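Local coordinates for DUF3829 family protein (Bacteroides vulgatus, PDB 4YJW) that is of unknown function but folds into a bundle of alpha helices and is probably exported as a lipoprotein, at residues E35-A40 and A98-Y103; K104-Y109 and K125-E130; Q65-V70 and R91-I96. One frame throughout, in Å; residues are numbered along the deposited sequence.

Contact 1: E35-A40 and A98-Y103; sequences ENEIKA and AFYENY
F99 and Y100, neighbours on the long helix 79-111, meet I38 and E37 on the short helix 35-44. The two helix segments run roughly parallel, 32° apart, with axes 11.8 Å from each other at closest. F99 comes first. Its CB points toward 35-40, and CG sits anti to the backbone N (chi1 -173°), which sends the ring toward I38. The ring tip, F99 CZ, lies 3.7 Å from I38 CG2, an apolar contact. The main-chain oxygen of I38 approaches the same ring at its edge. F99 also packs on V41 and L42 of helix 35-44.

Y100 follows. Its hydroxyl OH donates a hydrogen bond to E37 OE1 at 2.7 Å. OE1 accepts through its anti lone pair, away from OE2. The carboxylate stands steeply to the tyrosine ring, their planes 76° apart, and meets it at the edge. The extended E37 chain brings OE1 to this position, and E37 CG lies 3.7 Å from Y100 OH.

I38 is also covered by S134 and L137 of helix 121-159. The contact therefore pairs a buried apolar patch with one directional bond. The bond gives the hydroxyl of the buried Y100 an acceptor and probably favours a charged E37 carboxylate.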
loop_
_atom_site.group_PDB
_atom_site.type_symbol
_atom_site.label_atom_id
_atom_site.label_comp_id
_atom_site.label_asym_id
_atom_site.label_seq_id
_atom_site.Cartn_x
_atom_site.Cartn_y
_atom_site.Cartn_z
ATOM N N GLU A 35 -0.409 0.976 -9.386
ATOM C CA GLU A 35 -1.241 -0.069 -9.992
ATOM C C GLU A 35 -0.585 -0.697 -11.212
ATOM O O GLU A 35 -0.645 -1.920 -11.354
ATOM C CB GLU A 35 -2.641 0.465 -10.347
ATOM C CG GLU A 35 -3.394 1.023 -9.137
ATOM C CD GLU A 35 -3.071 2.426 -8.621
ATOM O OE1 GLU A 35 -2.251 3.151 -9.240
ATOM O OE2 GLU A 35 -3.676 2.813 -7.594
ATOM N N ASN A 36 0.035 0.112 -12.087
ATOM C CA ASN A 36 0.655 -0.449 -13.297
ATOM C C ASN A 36 1.898 -1.255 -12.957
ATOM O O ASN A 36 2.125 -2.306 -13.583
ATOM C CB ASN A 36 0.938 0.637 -14.316
ATOM C CG ASN A 36 -0.337 1.109 -14.970
ATOM O OD1 ASN A 36 -1.326 0.364 -15.090
ATOM N ND2 ASN A 36 -0.343 2.336 -15.412
ATOM N N GLU A 37 2.658 -0.848 -11.922
ATOM C CA GLU A 37 3.829 -1.627 -11.495
ATOM C C GLU A 37 3.377 -2.945 -10.877
ATOM O O GLU A 37 3.990 -3.980 -11.132
ATOM C CB GLU A 37 4.699 -0.856 -10.492
ATOM C CG GLU A 37 5.945 -1.636 -10.091
ATOM C CD GLU A 37 6.960 -0.750 -9.404
ATOM O OE1 GLU A 37 6.754 -0.429 -8.214
ATOM O OE2 GLU A 37 7.896 -0.285 -10.086
ATOM N N ILE A 38 2.287 -2.905 -10.079
ATOM C CA ILE A 38 1.729 -4.122 -9.454
ATOM C C ILE A 38 1.336 -5.112 -10.563
ATOM O O ILE A 38 1.683 -6.306 -10.489
ATOM C CB ILE A 38 0.539 -3.741 -8.528
ATOM C CG1 ILE A 38 1.080 -2.980 -7.282
ATOM C CG2 ILE A 38 -0.250 -4.994 -8.096
ATOM C CD1 ILE A 38 0.038 -2.129 -6.539
ATOM N N LYS A 39 0.595 -4.632 -11.582
ATOM C CA LYS A 39 0.228 -5.479 -12.723
ATOM C C LYS A 39 1.460 -6.043 -13.433
ATOM O O LYS A 39 1.418 -7.204 -13.882
ATOM C CB LYS A 39 -0.619 -4.691 -13.747
ATOM C CG LYS A 39 -2.029 -4.363 -13.285
ATOM C CD LYS A 39 -2.714 -3.554 -14.402
ATOM C CE LYS A 39 -3.799 -2.629 -13.933
ATOM N NZ LYS A 39 -4.260 -1.739 -15.036
ATOM N N ALA A 40 2.535 -5.220 -13.593
ATOM C CA ALA A 40 3.767 -5.685 -14.268
ATOM C C ALA A 40 4.460 -6.795 -13.452
ATOM O O ALA A 40 4.921 -7.782 -14.025
ATOM C CB ALA A 40 4.728 -4.519 -14.511
ATOM N N ALA A 98 5.379 -7.144 1.769
ATOM C CA ALA A 98 5.222 -8.544 1.375
ATOM C C ALA A 98 5.198 -8.681 -0.143
ATOM O O ALA A 98 5.828 -9.605 -0.663
ATOM C CB ALA A 98 3.943 -9.116 1.969
ATOM N N PHE A 99 4.440 -7.809 -0.846
ATOM C CA PHE A 99 4.300 -7.888 -2.299
ATOM C C PHE A 99 5.657 -7.789 -3.000
ATOM O O PHE A 99 5.980 -8.636 -3.847
ATOM C CB PHE A 99 3.337 -6.802 -2.823
ATOM C CG PHE A 99 3.035 -6.970 -4.298
ATOM C CD1 PHE A 99 2.105 -7.914 -4.732
ATOM C CD2 PHE A 99 3.707 -6.203 -5.256
ATOM C CE1 PHE A 99 1.815 -8.051 -6.105
ATOM C CE2 PHE A 99 3.447 -6.368 -6.625
ATOM C CZ PHE A 99 2.479 -7.274 -7.037
ATOM N N TYR A 100 6.464 -6.790 -2.637
ATOM C CA TYR A 100 7.765 -6.604 -3.296
ATOM C C TYR A 100 8.812 -7.568 -2.786
ATOM O O TYR A 100 9.607 -8.052 -3.587
ATOM C CB TYR A 100 8.228 -5.146 -3.157
ATOM C CG TYR A 100 7.428 -4.226 -4.047
ATOM C CD1 TYR A 100 6.247 -3.643 -3.595
ATOM C CD2 TYR A 100 7.832 -3.958 -5.355
ATOM C CE1 TYR A 100 5.495 -2.809 -4.403
ATOM C CE2 TYR A 100 7.091 -3.105 -6.177
ATOM C CZ TYR A 100 5.931 -2.520 -5.687
ATOM O OH TYR A 100 5.192 -1.666 -6.455
ATOM N N GLU A 101 8.792 -7.925 -1.487
ATOM C CA GLU A 101 9.756 -8.914 -0.976
ATOM C C GLU A 101 9.481 -10.311 -1.572
ATOM O O GLU A 101 10.435 -11.038 -1.865
ATOM C CB GLU A 101 9.748 -8.983 0.561
ATOM C CG GLU A 101 10.483 -7.796 1.201
ATOM C CD GLU A 101 11.968 -7.648 0.888
ATOM O OE1 GLU A 101 12.663 -8.681 0.773
ATOM O OE2 GLU A 101 12.447 -6.497 0.797
ATOM N N ASN A 102 8.183 -10.703 -1.703
ATOM C CA ASN A 102 7.824 -12.005 -2.296
ATOM C C ASN A 102 8.346 -12.092 -3.725
ATOM O O ASN A 102 8.845 -13.146 -4.114
ATOM C CB ASN A 102 6.304 -12.233 -2.287
ATOM C CG ASN A 102 5.735 -12.605 -0.950
ATOM O OD1 ASN A 102 6.453 -13.000 -0.025
ATOM N ND2 ASN A 102 4.411 -12.461 -0.804
ATOM N N TYR A 103 8.233 -11.002 -4.500
ATOM C CA TYR A 103 8.733 -11.004 -5.889
ATOM C C TYR A 103 10.271 -11.121 -5.893
ATOM O O TYR A 103 10.828 -11.864 -6.698
ATOM C CB TYR A 103 8.288 -9.766 -6.682
ATOM C CG TYR A 103 8.884 -9.759 -8.076
ATOM C CD1 TYR A 103 8.554 -10.754 -9.000
ATOM C CD2 TYR A 103 9.931 -8.896 -8.400
ATOM C CE1 TYR A 103 9.209 -10.859 -10.225
ATOM C CE2 TYR A 103 10.569 -8.966 -9.646
ATOM C CZ TYR A 103 10.207 -9.953 -10.552
ATOM O OH TYR A 103 10.854 -10.050 -11.761
#

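Contact 2: K104-Y109 and K125-E130; sequences KTYRLY and KIRKEE
Y106 and I126 face each other inside an antiparallel helical hairpin. Its arms are the two longest helices of the chain, 79-111 and 121-159. The short helix 114-117 lies in the connection between them. Here the segments run at 156° to each other, with axes 10.8 Å apart at closest. The CA atoms of Y106 and I126 are the nearest pair across the contact, at 7.1 Å.

I126 points toward Y106 from helix 121-159. I126 CD1 rests 3.9 Å from Y106 CB and lies close to the backbone N of the same tyrosine. The other branch, CG2, approaches Y106 CB and CD1 at the base of the ring. I126 CD1 also brushes T105 CG2 at 4.2 Å, near the outer margin. The T105 hydroxyl turns back to its own helix, where OG1 bonds to E101 O.

The polar part lies at the far end of the tyrosine. Y106 CG is anti to the backbone N, and the ring reaches across toward helix 121-159. R127 comes to meet it with a chain extended from CG to NE. The guanidinium has partners for its other nitrogens: NH1 forms a salt bridge with D124, and NE bonds to L45 O. These bonds should restrict its rotation and help to present NH2 to the tyrosine. L45, in the loop after helix 35-44, also touches Y106. R127 NH2 donates to Y106 OH at 2.8 Å, meeting the ring at its edge. The bond is bent, with an N-H...O angle of 140°. The Y106 oxygen lies 26° out of the guanidinium plane of R127.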
loop_
_atom_site.group_PDB
_atom_site.type_symbol
_atom_site.label_atom_id
_atom_site.label_comp_id
_atom_site.label_asym_id
_atom_site.label_seq_id
_atom_site.Cartn_x
_atom_site.Cartn_y
_atom_site.Cartn_z
ATOM N N LYS A 104 10.950 -10.413 -4.990
ATOM C CA LYS A 104 12.427 -10.540 -4.898
ATOM C C LYS A 104 12.806 -12.018 -4.620
ATOM O O LYS A 104 13.626 -12.585 -5.326
ATOM C CB LYS A 104 12.974 -9.600 -3.807
ATOM C CG LYS A 104 14.465 -9.832 -3.525
ATOM C CD LYS A 104 15.008 -8.814 -2.498
ATOM C CE LYS A 104 16.378 -9.232 -2.029
ATOM N NZ LYS A 104 16.939 -8.240 -1.072
ATOM N N THR A 105 12.171 -12.643 -3.624
ATOM C CA THR A 105 12.390 -14.058 -3.275
ATOM C C THR A 105 12.161 -14.937 -4.494
ATOM O O THR A 105 12.993 -15.787 -4.805
ATOM C CB THR A 105 11.460 -14.463 -2.135
ATOM O OG1 THR A 105 11.781 -13.646 -1.028
ATOM C CG2 THR A 105 11.623 -15.928 -1.729
ATOM N N TYR A 106 11.005 -14.756 -5.140
ATOM C CA TYR A 106 10.615 -15.508 -6.328
ATOM C C TYR A 106 11.694 -15.411 -7.401
ATOM O O TYR A 106 12.106 -16.434 -7.921
ATOM C CB TYR A 106 9.270 -14.976 -6.869
ATOM C CG TYR A 106 8.830 -15.654 -8.151
ATOM C CD1 TYR A 106 8.046 -16.810 -8.120
ATOM C CD2 TYR A 106 9.142 -15.109 -9.394
ATOM C CE1 TYR A 106 7.619 -17.425 -9.299
ATOM C CE2 TYR A 106 8.734 -15.726 -10.581
ATOM C CZ TYR A 106 7.963 -16.875 -10.524
ATOM O OH TYR A 106 7.568 -17.494 -11.694
ATOM N N ARG A 107 12.113 -14.186 -7.767
ATOM C CA ARG A 107 13.120 -14.013 -8.830
ATOM C C ARG A 107 14.443 -14.753 -8.511
ATOM O O ARG A 107 14.966 -15.459 -9.380
ATOM C CB ARG A 107 13.382 -12.526 -9.070
ATOM C CG ARG A 107 14.518 -12.267 -10.081
ATOM C CD ARG A 107 14.677 -10.775 -10.341
ATOM N NE ARG A 107 15.872 -10.515 -11.150
ATOM C CZ ARG A 107 17.098 -10.395 -10.650
ATOM N NH1 ARG A 107 17.306 -10.509 -9.341
ATOM N NH2 ARG A 107 18.127 -10.164 -11.453
ATOM N N LEU A 108 14.934 -14.651 -7.276
ATOM C CA LEU A 108 16.187 -15.312 -6.875
ATOM C C LEU A 108 16.054 -16.843 -6.881
ATOM O O LEU A 108 16.981 -17.538 -7.314
ATOM C CB LEU A 108 16.622 -14.812 -5.492
ATOM C CG LEU A 108 16.904 -13.277 -5.394
ATOM C CD1 LEU A 108 17.530 -12.917 -4.032
ATOM C CD2 LEU A 108 17.811 -12.775 -6.550
ATOM N N TYR A 109 14.890 -17.351 -6.450
ATOM C CA TYR A 109 14.567 -18.782 -6.389
ATOM C C TYR A 109 14.409 -19.356 -7.811
ATOM O O TYR A 109 14.775 -20.513 -8.039
ATOM C CB TYR A 109 13.315 -18.968 -5.494
ATOM C CG TYR A 109 12.399 -20.137 -5.801
ATOM C CD1 TYR A 109 11.344 -19.999 -6.703
ATOM C CD2 TYR A 109 12.452 -21.303 -5.044
ATOM C CE1 TYR A 109 10.441 -21.036 -6.928
ATOM C CE2 TYR A 109 11.571 -22.360 -5.280
ATOM C CZ TYR A 109 10.552 -22.210 -6.208
ATOM O OH TYR A 109 9.657 -23.226 -6.443
ATOM N N LYS A 125 3.017 -21.075 -4.418
ATOM C CA LYS A 125 2.621 -20.421 -3.154
ATOM C C LYS A 125 2.714 -18.894 -3.308
ATOM O O LYS A 125 1.812 -18.158 -2.891
ATOM C CB LYS A 125 3.536 -20.911 -2.018
ATOM C CG LYS A 125 3.183 -20.350 -0.641
ATOM C CD LYS A 125 4.025 -21.024 0.444
ATOM C CE LYS A 125 3.799 -20.428 1.821
ATOM N NZ LYS A 125 2.489 -20.828 2.395
ATOM N N ILE A 126 3.828 -18.422 -3.887
ATOM C CA ILE A 126 4.073 -16.994 -4.099
ATOM C C ILE A 126 3.061 -16.432 -5.102
ATOM O O ILE A 126 2.484 -15.376 -4.838
ATOM C CB ILE A 126 5.546 -16.712 -4.540
ATOM C CG1 ILE A 126 6.508 -16.960 -3.349
ATOM C CG2 ILE A 126 5.685 -15.254 -5.074
ATOM C CD1 ILE A 126 8.071 -16.891 -3.666
ATOM N N ARG A 127 2.808 -17.133 -6.216
ATOM C CA ARG A 127 1.822 -16.627 -7.211
ATOM C C ARG A 127 0.449 -16.411 -6.568
ATOM O O ARG A 127 -0.202 -15.390 -6.817
ATOM C CB ARG A 127 1.685 -17.606 -8.402
ATOM C CG ARG A 127 2.920 -17.588 -9.309
ATOM C CD ARG A 127 2.947 -18.822 -10.193
ATOM N NE ARG A 127 4.184 -18.814 -10.970
ATOM C CZ ARG A 127 4.852 -19.889 -11.351
ATOM N NH1 ARG A 127 4.404 -21.108 -11.042
ATOM N NH2 ARG A 127 5.958 -19.765 -12.068
ATOM N N LYS A 128 -0.019 -17.377 -5.768
ATOM C CA LYS A 128 -1.340 -17.254 -5.152
ATOM C C LYS A 128 -1.392 -16.063 -4.177
ATOM O O LYS A 128 -2.363 -15.296 -4.163
ATOM C CB LYS A 128 -1.720 -18.559 -4.428
ATOM C CG LYS A 128 -1.989 -19.746 -5.379
ATOM C CD LYS A 128 -2.497 -20.964 -4.582
ATOM C CE LYS A 128 -1.384 -21.661 -3.840
ATOM N NZ LYS A 128 -1.855 -22.928 -3.214
ATOM N N GLU A 129 -0.342 -15.907 -3.374
ATOM C CA GLU A 129 -0.266 -14.854 -2.357
ATOM C C GLU A 129 -0.132 -13.487 -3.002
ATOM O O GLU A 129 -0.792 -12.545 -2.558
ATOM C CB GLU A 129 0.897 -15.122 -1.408
ATOM C CG GLU A 129 0.967 -14.177 -0.207
ATOM C CD GLU A 129 -0.153 -14.190 0.823
ATOM O OE1 GLU A 129 -0.823 -15.236 0.989
ATOM O OE2 GLU A 129 -0.327 -13.149 1.499
ATOM N N GLU A 130 0.673 -13.384 -4.072
ATOM C CA GLU A 130 0.852 -12.104 -4.788
ATOM C C GLU A 130 -0.465 -11.639 -5.403
ATOM O O GLU A 130 -0.741 -10.438 -5.404
ATOM C CB GLU A 130 1.943 -12.221 -5.869
ATOM C CG GLU A 130 3.329 -12.425 -5.285
ATOM C CD GLU A 130 3.857 -11.204 -4.568
ATOM O OE1 GLU A 130 3.500 -11.022 -3.383
ATOM O OE2 GLU A 130 4.669 -10.466 -5.168
#

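Contact 3: Q65-V70 and R91-I96; sequences QDTVFV and RLFRSI
F93 reaches from helix 79-111 to T67 and V70 on the short helix 64-71. Its CB points toward that helix. CG lies anti to the carbonyl carbon (chi1 -68°), and the ring extends toward T67 and V70. Beyond CG, F93 CE1 lies 4.0 Å from T67 CG2. F93 CE2 is nearer to the same methyl, 3.7 Å from T67 CG2. The tip, F93 CZ, meets two groups: T67 CG2 at 3.7 Å and V70 CG2 at 4.1 Å.

The T67 methyl sits over one face of the ring, displaced toward the rim. T67 CG2 makes a CH-pi contact, 3.9 Å from the centroid of the F93 ring and 23° off its normal. V70 CG2 comes instead to the ring edge, near its plane.

This packing places the short helix 64-71 against the all-alpha bundle. Helix 10-32 borders the same site, with L32 touching F93 and I28 touching T67. T67 OG1 bonds to S63 O, so the polar branch is held within its own part of the chain while the methyl takes the ring.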
loop_
_atom_site.group_PDB
_atom_site.type_symbol
_atom_site.label_atom_id
_atom_site.label_comp_id
_atom_site.label_asym_id
_atom_site.label_seq_id
_atom_site.Cartn_x
_atom_site.Cartn_y
_atom_site.Cartn_z
ATOM N N GLN A 65 8.811 10.390 7.318
ATOM C CA GLN A 65 8.016 11.232 8.214
ATOM C C GLN A 65 6.540 11.278 7.729
ATOM O O GLN A 65 5.639 11.266 8.562
ATOM C CB GLN A 65 8.621 12.631 8.371
ATOM C CG GLN A 65 7.810 13.634 9.227
ATOM C CD GLN A 65 7.264 13.142 10.565
ATOM O OE1 GLN A 65 6.059 13.285 10.871
ATOM N NE2 GLN A 65 8.130 12.626 11.420
ATOM N N ASP A 66 6.293 11.264 6.406
ATOM C CA ASP A 66 4.896 11.183 5.927
ATOM C C ASP A 66 4.237 9.866 6.365
ATOM O O ASP A 66 3.055 9.855 6.719
ATOM C CB ASP A 66 4.819 11.311 4.401
ATOM C CG ASP A 66 4.995 12.733 3.879
ATOM O OD1 ASP A 66 5.040 13.673 4.706
ATOM O OD2 ASP A 66 5.073 12.901 2.651
ATOM N N THR A 67 5.007 8.764 6.355
ATOM C CA THR A 67 4.557 7.430 6.785
ATOM C C THR A 67 4.151 7.497 8.264
ATOM O O THR A 67 3.070 7.030 8.619
ATOM C CB THR A 67 5.657 6.376 6.529
ATOM O OG1 THR A 67 5.913 6.319 5.126
ATOM C CG2 THR A 67 5.244 4.989 6.978
ATOM N N VAL A 68 5.009 8.082 9.105
ATOM C CA VAL A 68 4.729 8.239 10.542
ATOM C C VAL A 68 3.436 9.057 10.736
ATOM O O VAL A 68 2.581 8.689 11.558
ATOM C CB VAL A 68 5.918 8.888 11.294
ATOM C CG1 VAL A 68 5.544 9.221 12.741
ATOM C CG2 VAL A 68 7.151 7.994 11.241
ATOM N N PHE A 69 3.305 10.163 9.986
ATOM C CA PHE A 69 2.162 11.049 10.120
ATOM C C PHE A 69 0.854 10.321 9.806
ATOM O O PHE A 69 -0.084 10.404 10.602
ATOM C CB PHE A 69 2.319 12.314 9.247
ATOM C CG PHE A 69 1.278 13.390 9.505
ATOM C CD1 PHE A 69 1.315 14.156 10.667
ATOM C CD2 PHE A 69 0.301 13.682 8.555
ATOM C CE1 PHE A 69 0.366 15.161 10.895
ATOM C CE2 PHE A 69 -0.640 14.684 8.783
ATOM C CZ PHE A 69 -0.618 15.403 9.958
ATOM N N VAL A 70 0.794 9.586 8.687
ATOM C CA VAL A 70 -0.463 8.934 8.304
ATOM C C VAL A 70 -0.723 7.657 9.137
ATOM O O VAL A 70 -1.877 7.249 9.262
ATOM C CB VAL A 70 -0.580 8.653 6.796
ATOM C CG1 VAL A 70 -0.544 9.963 5.991
ATOM C CG2 VAL A 70 0.474 7.641 6.301
ATOM N N ARG A 91 -1.954 -2.361 7.580
ATOM C CA ARG A 91 -2.116 -3.489 6.670
ATOM C C ARG A 91 -1.553 -3.158 5.300
ATOM O O ARG A 91 -0.901 -4.012 4.697
ATOM C CB ARG A 91 -3.588 -3.897 6.540
ATOM C CG ARG A 91 -4.144 -4.497 7.829
ATOM C CD ARG A 91 -5.620 -4.814 7.721
ATOM N NE ARG A 91 -6.161 -5.296 8.996
ATOM C CZ ARG A 91 -6.193 -6.573 9.370
ATOM N NH1 ARG A 91 -5.718 -7.521 8.570
ATOM N NH2 ARG A 91 -6.696 -6.911 10.550
ATOM N N LEU A 92 -1.750 -1.908 4.835
ATOM C CA LEU A 92 -1.218 -1.473 3.537
ATOM C C LEU A 92 0.325 -1.477 3.533
ATOM O O LEU A 92 0.915 -2.013 2.582
ATOM C CB LEU A 92 -1.776 -0.094 3.148
ATOM C CG LEU A 92 -1.355 0.457 1.778
ATOM C CD1 LEU A 92 -1.838 -0.443 0.633
ATOM C CD2 LEU A 92 -1.935 1.822 1.574
ATOM N N PHE A 93 0.982 -0.931 4.582
ATOM C CA PHE A 93 2.452 -0.934 4.660
ATOM C C PHE A 93 3.023 -2.365 4.729
ATOM O O PHE A 93 4.033 -2.642 4.070
ATOM C CB PHE A 93 2.962 -0.100 5.831
ATOM C CG PHE A 93 2.686 1.368 5.625
ATOM C CD1 PHE A 93 3.026 1.996 4.436
ATOM C CD2 PHE A 93 2.138 2.139 6.644
ATOM C CE1 PHE A 93 2.769 3.360 4.250
ATOM C CE2 PHE A 93 1.871 3.500 6.447
ATOM C CZ PHE A 93 2.160 4.092 5.242
ATOM N N ARG A 94 2.387 -3.255 5.507
ATOM C CA ARG A 94 2.825 -4.652 5.615
ATOM C C ARG A 94 2.636 -5.378 4.286
ATOM O O ARG A 94 3.517 -6.157 3.896
ATOM C CB ARG A 94 2.069 -5.390 6.726
ATOM C CG ARG A 94 2.641 -5.156 8.122
ATOM C CD ARG A 94 1.725 -5.773 9.163
ATOM N NE ARG A 94 2.287 -5.736 10.513
ATOM C CZ ARG A 94 2.478 -6.808 11.276
ATOM N NH1 ARG A 94 2.173 -8.019 10.822
ATOM N NH2 ARG A 94 2.984 -6.680 12.494
ATOM N N SER A 95 1.495 -5.109 3.584
ATOM C CA SER A 95 1.145 -5.728 2.289
ATOM C C SER A 95 2.092 -5.280 1.189
ATOM O O SER A 95 2.470 -6.108 0.341
ATOM C CB SER A 95 -0.302 -5.440 1.896
ATOM O OG SER A 95 -1.193 -6.138 2.752
ATOM N N ILE A 96 2.501 -3.991 1.209
ATOM C CA ILE A 96 3.461 -3.450 0.231
ATOM C C ILE A 96 4.771 -4.174 0.401
ATOM O O ILE A 96 5.354 -4.650 -0.578
ATOM C CB ILE A 96 3.634 -1.901 0.361
ATOM C CG1 ILE A 96 2.435 -1.141 -0.270
ATOM C CG2 ILE A 96 4.960 -1.424 -0.296
ATOM C CD1 ILE A 96 2.279 -1.288 -1.953
#

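Overall arrangement
All three contacts use helix 79-111, at successive places along it. Measured from the centre of each contact to the centre of the chain, contact 3 lies nearest, at about 7 Å, yet is only partly buried. Contact 1, at about 10 Å, is the buried one. Contact 2, at about 18 Å, is partly buried. Contact 3 is wholly apolar between its segments, whereas contacts 1 and 2 each join apolar packing to one tyrosine hydroxyl bond. The Y100 hydroxyl donates to a carboxylate in contact 1, while that of Y106 accepts from a guanidinium in contact 2. Contacts 1 and 2 also touch, through a probable hydrogen bond from N102 ND2 to E130 OE1.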